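PDB 7KFF: tRNA (guanine-N(1)-)-methyltransferase, which probably transfers a methyl group from S-adenosyl-L-methionine to N1 of a tRNA guanine, as a knotted dimer of the SPOUT class. Local coordinates for residues V21-P26 against V48-L53; C166-G171 against V195-E200. All coordinates share one frame; numbering follows the deposited sequence.

Contact 1: residues V21-P26 against V48-L53; sequences VITIFP and VGVHDL
The parallel strand pair of a beta-alpha-beta unit, strand 17-23, helix 35-42 and strand 46-52, meets here through Val-21 to Thr-23 and Gly-49 to Asp-52. Val-21 is held on both its polar backbone atoms: its N gives a hydrogen bond to Gly-49 O (2.8 Å), and its O takes one from His-51 N. Thr-23 continues the pattern, its N bonding to His-51 O. Past the strand end Leu-53 N reaches Thr-23 O at 2.9 Å from above the carbonyl plane, 53° out of it, as the chain turns. Strand 46-52 is one edge of the parallel sheet within this chain, and strand 17-23 runs between it and strand 161-165. On the face carrying Ile-22 and His-51, Ile-22 CG2 meets Leu-53 CD1 at 3.7 Å, the two side chains crossing at about a right angle, and Trp-82 of helix 79-90 touches both. The imidazole of His-51 lies obliquely near Val-21 O, while its NE2 bonds to Asp-20. The other branch of Leu-53, CD2, packs on Ile-24 CG2 (3.9 Å). Val-50 sets CG1, which lies opposite the backbone N (chi1 -178°), against Pro-26 CB at 3.8 Å. Thr-23 OG1, also hydrogen-bonded to Glu-200, accepts from Phe-25 N in an ST turn, and a water donates to both Ile-24 O and Asp-52 OD1, the latter also bonded to Arg-54 N.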
loop_
_atom_site.group_PDB
_atom_site.type_symbol
_atom_site.label_atom_id
_atom_site.label_comp_id
_atom_site.label_asym_id
_atom_site.label_seq_id
_atom_site.Cartn_x
_atom_site.Cartn_y
_atom_site.Cartn_z
ATOM N N VAL A 21 -11.795 -9.634 9.077
ATOM C CA VAL A 21 -10.543 -9.995 8.424
ATOM C C VAL A 21 -10.223 -11.439 8.775
ATOM O O VAL A 21 -10.202 -11.795 9.957
ATOM C CB VAL A 21 -9.391 -9.084 8.880
ATOM C CG1 VAL A 21 -8.122 -9.398 8.094
ATOM C CG2 VAL A 21 -9.757 -7.635 8.758
ATOM N N ILE A 22 -9.950 -12.261 7.764
ATOM C CA ILE A 22 -9.589 -13.663 7.956
ATOM C C ILE A 22 -8.123 -13.825 7.575
ATOM O O ILE A 22 -7.720 -13.454 6.465
ATOM C CB ILE A 22 -10.480 -14.605 7.132
ATOM C CG1 ILE A 22 -11.960 -14.346 7.415
ATOM C CG2 ILE A 22 -10.120 -16.056 7.431
ATOM C CD1 ILE A 22 -12.901 -14.949 6.393
ATOM N N THR A 23 -7.328 -14.361 8.500
ATOM C CA THR A 23 -5.878 -14.311 8.395
ATOM C C THR A 23 -5.243 -15.390 9.263
ATOM O O THR A 23 -5.783 -15.772 10.299
ATOM C CB THR A 23 -5.391 -12.917 8.852
ATOM O OG1 THR A 23 -3.965 -12.923 9.005
ATOM C CG2 THR A 23 -6.010 -12.531 10.215
ATOM N N ILE A 24 -4.045 -15.833 8.871
ATOM C CA ILE A 24 -3.253 -16.667 9.780
ATOM C C ILE A 24 -2.384 -15.852 10.747
ATOM O O ILE A 24 -1.713 -16.442 11.607
ATOM C CB ILE A 24 -2.401 -17.727 9.045
ATOM C CG1 ILE A 24 -1.397 -17.075 8.107
ATOM C CG2 ILE A 24 -3.305 -18.746 8.352
ATOM C CD1 ILE A 24 -0.321 -18.020 7.619
ATOM N N PHE A 25 -2.396 -14.522 10.652
ATOM C CA PHE A 25 -1.666 -13.638 11.565
ATOM C C PHE A 25 -2.606 -12.565 12.099
ATOM O O PHE A 25 -2.470 -11.371 11.772
ATOM C CB PHE A 25 -0.471 -12.974 10.875
ATOM C CG PHE A 25 0.591 -13.943 10.452
ATOM C CD1 PHE A 25 1.384 -14.561 11.397
ATOM C CD2 PHE A 25 0.790 -14.241 9.114
ATOM C CE1 PHE A 25 2.358 -15.464 11.014
ATOM C CE2 PHE A 25 1.783 -15.130 8.714
ATOM C CZ PHE A 25 2.559 -15.756 9.689
ATOM N N PRO A 26 -3.538 -12.945 12.982
ATOM C CA PRO A 26 -4.455 -11.930 13.534
ATOM C C PRO A 26 -3.763 -10.715 14.135
ATOM O O PRO A 26 -4.288 -9.597 14.058
ATOM C CB PRO A 26 -5.236 -12.694 14.608
ATOM C CG PRO A 26 -5.046 -14.117 14.308
ATOM C CD PRO A 26 -3.844 -14.309 13.451
ATOM N N VAL A 48 -14.780 -4.025 14.231
ATOM C CA VAL A 48 -13.724 -4.838 13.639
ATOM C C VAL A 48 -13.727 -6.230 14.247
ATOM O O VAL A 48 -13.656 -6.381 15.479
ATOM C CB VAL A 48 -12.346 -4.194 13.843
ATOM C CG1 VAL A 48 -11.237 -5.094 13.341
ATOM C CG2 VAL A 48 -12.309 -2.812 13.195
ATOM N N GLY A 49 -13.750 -7.236 13.372
ATOM C CA GLY A 49 -13.521 -8.612 13.760
ATOM C C GLY A 49 -12.336 -9.195 13.012
ATOM O O GLY A 49 -12.272 -9.090 11.790
ATOM N N VAL A 50 -11.408 -9.816 13.726
ATOM C CA VAL A 50 -10.238 -10.457 13.144
ATOM C C VAL A 50 -10.283 -11.930 13.521
ATOM O O VAL A 50 -10.389 -12.262 14.706
ATOM C CB VAL A 50 -8.930 -9.793 13.610
ATOM C CG1 VAL A 50 -7.754 -10.475 12.926
ATOM C CG2 VAL A 50 -8.957 -8.306 13.296
ATOM N N HIS A 51 -10.206 -12.807 12.519
ATOM C CA HIS A 51 -10.430 -14.237 12.696
ATOM C C HIS A 51 -9.230 -15.041 12.226
ATOM O O HIS A 51 -8.761 -14.868 11.100
ATOM C CB HIS A 51 -11.656 -14.689 11.896
ATOM C CG HIS A 51 -12.849 -13.823 12.097
ATOM N ND1 HIS A 51 -13.699 -13.977 13.161
ATOM C CD2 HIS A 51 -13.303 -12.760 11.395
ATOM C CE1 HIS A 51 -14.648 -13.061 13.098
ATOM N NE2 HIS A 51 -14.429 -12.308 12.035
ATOM N N ASP A 52 -8.776 -15.958 13.083
ATOM C CA ASP A 52 -7.683 -16.860 12.739
ATOM C C ASP A 52 -8.198 -17.922 11.784
ATOM O O ASP A 52 -9.025 -18.749 12.168
ATOM C CB ASP A 52 -7.164 -17.500 14.028
ATOM C CG ASP A 52 -5.878 -18.293 13.844
ATOM O OD1 ASP A 52 -5.531 -18.632 12.703
ATOM O OD2 ASP A 52 -5.227 -18.577 14.880
ATOM N N LEU A 53 -7.679 -17.921 10.562
ATOM C CA LEU A 53 -8.077 -18.916 9.567
ATOM C C LEU A 53 -7.923 -20.340 10.079
ATOM O O LEU A 53 -8.675 -21.234 9.669
ATOM C CB LEU A 53 -7.226 -18.712 8.311
ATOM C CG LEU A 53 -7.492 -19.654 7.127
ATOM C CD1 LEU A 53 -8.872 -19.433 6.540
ATOM C CD2 LEU A 53 -6.383 -19.512 6.095
HETATM O O HOH W 1 -2.722 -18.839 12.631
#

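Contact 2: residues C166-G171 against V195-E200; sequences CGRYEG and VLIGGE. With SAH (S-adenosyl-L-homocysteine), chain C.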
loop_
_atom_site.group_PDB
_atom_site.type_symbol
_atom_site.label_atom_id
_atom_site.label_comp_id
_atom_site.label_asym_id
_atom_site.label_seq_id
_atom_site.Cartn_x
_atom_site.Cartn_y
_atom_site.Cartn_z
ATOM N N CYS A 166 -7.134 -12.745 3.542
ATOM C CA CYS A 166 -5.709 -12.441 3.459
ATOM C C CYS A 166 -4.888 -13.626 2.982
ATOM O O CYS A 166 -4.790 -14.639 3.675
ATOM C CB CYS A 166 -5.150 -11.986 4.801
ATOM S SG CYS A 166 -5.950 -10.530 5.470
ATOM N N GLY A 167 -4.243 -13.479 1.821
ATOM C CA GLY A 167 -3.383 -14.522 1.321
ATOM C C GLY A 167 -1.967 -14.444 1.868
ATOM O O GLY A 167 -1.498 -13.390 2.310
ATOM N N ARG A 168 -1.306 -15.591 1.826
ATOM C CA ARG A 168 0.110 -15.761 2.094
ATOM C C ARG A 168 0.611 -16.780 1.068
ATOM O O ARG A 168 -0.188 -17.427 0.377
ATOM C CB ARG A 168 0.312 -16.301 3.519
ATOM C CG ARG A 168 0.017 -15.291 4.625
ATOM C CD ARG A 168 1.238 -14.504 4.995
ATOM N NE ARG A 168 0.953 -13.242 5.664
ATOM C CZ ARG A 168 1.891 -12.433 6.143
ATOM N NH1 ARG A 168 3.163 -12.794 6.149
ATOM N NH2 ARG A 168 1.563 -11.254 6.629
ATOM N N TYR A 169 1.937 -16.917 0.976
ATOM C CA TYR A 169 2.554 -17.942 0.136
ATOM C C TYR A 169 2.242 -17.604 -1.324
ATOM O O TYR A 169 2.470 -16.473 -1.756
ATOM C CB TYR A 169 2.135 -19.337 0.600
ATOM C CG TYR A 169 2.191 -19.467 2.110
ATOM C CD1 TYR A 169 3.289 -19.003 2.845
ATOM C CD2 TYR A 169 1.122 -20.010 2.803
ATOM C CE1 TYR A 169 3.320 -19.114 4.234
ATOM C CE2 TYR A 169 1.154 -20.147 4.179
ATOM C CZ TYR A 169 2.248 -19.684 4.889
ATOM O OH TYR A 169 2.278 -19.793 6.254
ATOM N N GLU A 170 1.765 -18.573 -2.107
ATOM C CA GLU A 170 1.422 -18.279 -3.499
ATOM C C GLU A 170 0.047 -17.647 -3.636
ATOM O O GLU A 170 -0.326 -17.200 -4.727
ATOM C CB GLU A 170 1.461 -19.559 -4.328
ATOM C CG GLU A 170 2.837 -20.200 -4.393
ATOM C CD GLU A 170 3.898 -19.245 -4.901
ATOM O OE1 GLU A 170 4.851 -18.955 -4.142
ATOM O OE2 GLU A 170 3.774 -18.790 -6.060
ATOM N N GLY A 171 -0.709 -17.596 -2.545
ATOM C CA GLY A 171 -2.047 -17.057 -2.562
ATOM C C GLY A 171 -3.085 -18.108 -2.247
ATOM O O GLY A 171 -2.776 -19.184 -1.722
ATOM N N VAL A 195 5.450 -6.421 -4.897
ATOM C CA VAL A 195 5.096 -7.713 -4.327
ATOM C C VAL A 195 5.305 -7.697 -2.818
ATOM O O VAL A 195 6.419 -7.479 -2.334
ATOM C CB VAL A 195 5.879 -8.860 -4.993
ATOM C CG1 VAL A 195 5.437 -10.192 -4.396
ATOM C CG2 VAL A 195 5.734 -8.824 -6.528
ATOM N N LEU A 196 4.220 -7.935 -2.087
ATOM C CA LEU A 196 4.221 -8.009 -0.642
ATOM C C LEU A 196 4.348 -9.455 -0.181
ATOM O O LEU A 196 4.327 -10.392 -0.982
ATOM C CB LEU A 196 2.913 -7.446 -0.091
ATOM C CG LEU A 196 2.614 -6.037 -0.602
ATOM C CD1 LEU A 196 1.214 -5.631 -0.195
ATOM C CD2 LEU A 196 3.668 -5.045 -0.145
ATOM N N ILE A 197 4.432 -9.635 1.139
ATOM C CA ILE A 197 4.513 -10.973 1.732
ATOM C C ILE A 197 3.125 -11.560 1.983
ATOM O O ILE A 197 2.899 -12.769 1.830
ATOM C CB ILE A 197 5.346 -10.930 3.035
ATOM C CG1 ILE A 197 6.745 -10.358 2.802
ATOM C CG2 ILE A 197 5.411 -12.328 3.671
ATOM C CD1 ILE A 197 7.472 -9.928 4.051
ATOM N N GLY A 198 2.189 -10.723 2.404
ATOM C CA GLY A 198 0.859 -11.193 2.724
ATOM C C GLY A 198 -0.168 -10.111 2.484
ATOM O O GLY A 198 0.159 -8.933 2.325
ATOM N N GLY A 199 -1.423 -10.525 2.486
ATOM C CA GLY A 199 -2.517 -9.587 2.309
ATOM C C GLY A 199 -2.866 -8.731 3.507
ATOM O O GLY A 199 -3.570 -7.728 3.338
ATOM N N GLU A 200 -2.375 -9.075 4.701
ATOM C CA GLU A 200 -2.737 -8.327 5.907
ATOM C C GLU A 200 -2.401 -6.837 5.800
ATOM O O GLU A 200 -3.219 -5.984 6.165
ATOM C CB GLU A 200 -2.040 -8.930 7.117
ATOM C CG GLU A 200 -2.537 -10.346 7.496
ATOM C CD GLU A 200 -1.995 -11.510 6.668
ATOM O OE1 GLU A 200 -1.164 -11.324 5.750
ATOM O OE2 GLU A 200 -2.427 -12.640 6.966
HETATM N N SAH C . 3.438 -15.465 -6.503
HETATM C CA SAH C . 2.536 -14.365 -6.226
HETATM C CB SAH C . 2.912 -13.825 -4.864
HETATM C CG SAH C . 1.820 -13.897 -3.812
HETATM S SD SAH C . 2.383 -12.766 -2.555
HETATM C C SAH C . 2.614 -13.226 -7.228
HETATM O O SAH C . 3.654 -12.591 -7.387
HETATM O OXT SAH C . 1.621 -12.903 -7.879
HETATM C "C5'" SAH C . 1.393 -13.399 -1.207
HETATM C "C4'" SAH C . 0.146 -12.590 -0.913
HETATM O "O4'" SAH C . 0.476 -11.255 -0.533
HETATM C "C3'" SAH C . -0.879 -12.434 -2.047
HETATM O "O3'" SAH C . -1.623 -13.584 -2.225
HETATM C "C2'" SAH C . -1.670 -11.225 -1.547
HETATM O "O2'" SAH C . -2.573 -11.590 -0.532
HETATM C "C1'" SAH C . -0.570 -10.386 -0.933
HETATM N N9 SAH C . -0.005 -9.408 -1.880
HETATM C C8 SAH C . 1.257 -9.410 -2.433
HETATM N N7 SAH C . 1.412 -8.304 -3.184
HETATM C C5 SAH C . 0.246 -7.602 -3.135
HETATM C C6 SAH C . -0.167 -6.410 -3.712
HETATM N N6 SAH C . 0.602 -5.666 -4.533
HETATM N N1 SAH C . -1.440 -5.963 -3.442
HETATM C C2 SAH C . -2.267 -6.675 -2.608
HETATM N N3 SAH C . -1.871 -7.841 -2.025
HETATM C C4 SAH C . -0.637 -8.283 -2.299
HETATM O O HOH W 2 -3.368 -15.059 6.096
HETATM O O HOH W 3 4.028 -15.218 2.043
#
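Segments 166-169 and 197-200, the second ending at the start of helix 200-211, run in nearly opposite directions and are joined by the hydrogen bond from Gly-199 N to Gly-167 O (2.9 Å, in the carbonyl plane), before a type II' turn from Arg-168 to Gly-171. Beside it Arg-168 forms a salt bridge with Glu-200: NE and NH2 both reach OE1, each at 2.9 Å, side-on and from the same face of the carboxylate. OE1 lies near the guanidinium plane, but the two planes are 57° apart. A bend at chi2 (-90°) turns the arginine chain across Gly-198, whose CA lies 3.5 Å above one guanidinium face, toward its rim. NH1 meets Ile-197 CG2 at 3.4 Å. Glu-200 OE2 approaches Cys-166 CB, bonds to Thr-23 OG1 and accepts from a water that also donates to Cys-166 O. Another water links Tyr-169 N to Ile-197 O. Both segments line the S-adenosyl-L-homocysteine pocket of the SPOUT trefoil knot: Leu-196 CB and CG pack on the adenine, and Gly-198 CA lies 3.3 Å from the ligand's O4'. Glu-208 of the second subunit accepts from Ile-197 N and Gly-198 N. The first loop leads from strand 161-165 toward helix 174-180; the other follows strand 185-190 and enters helix 200-211, whose Val-203 touches Cys-166.

How the contacts relate
Contact 1 holds the edge of the parallel sheet and contact 2 the ligand-binding loops that follow strands 161-165 and 185-190; their centres are 14 Å apart and they touch directly. Thr-23 OG1 meets Glu-200 OE2 at 2.6 Å, a probable hydrogen bond that ties the end of strand 17-23 to the carboxylate facing Arg-168. The backbone carries a second link, Ile-22 O to Cys-166 N at 3.1 Å, and Val-21 CG1 packs on Cys-166 SG. Contact 2 borders S-adenosyl-L-homocysteine itself, whereas the side chain of Thr-23 is about 10 Å from it, placing contact 1 behind the pocket wall.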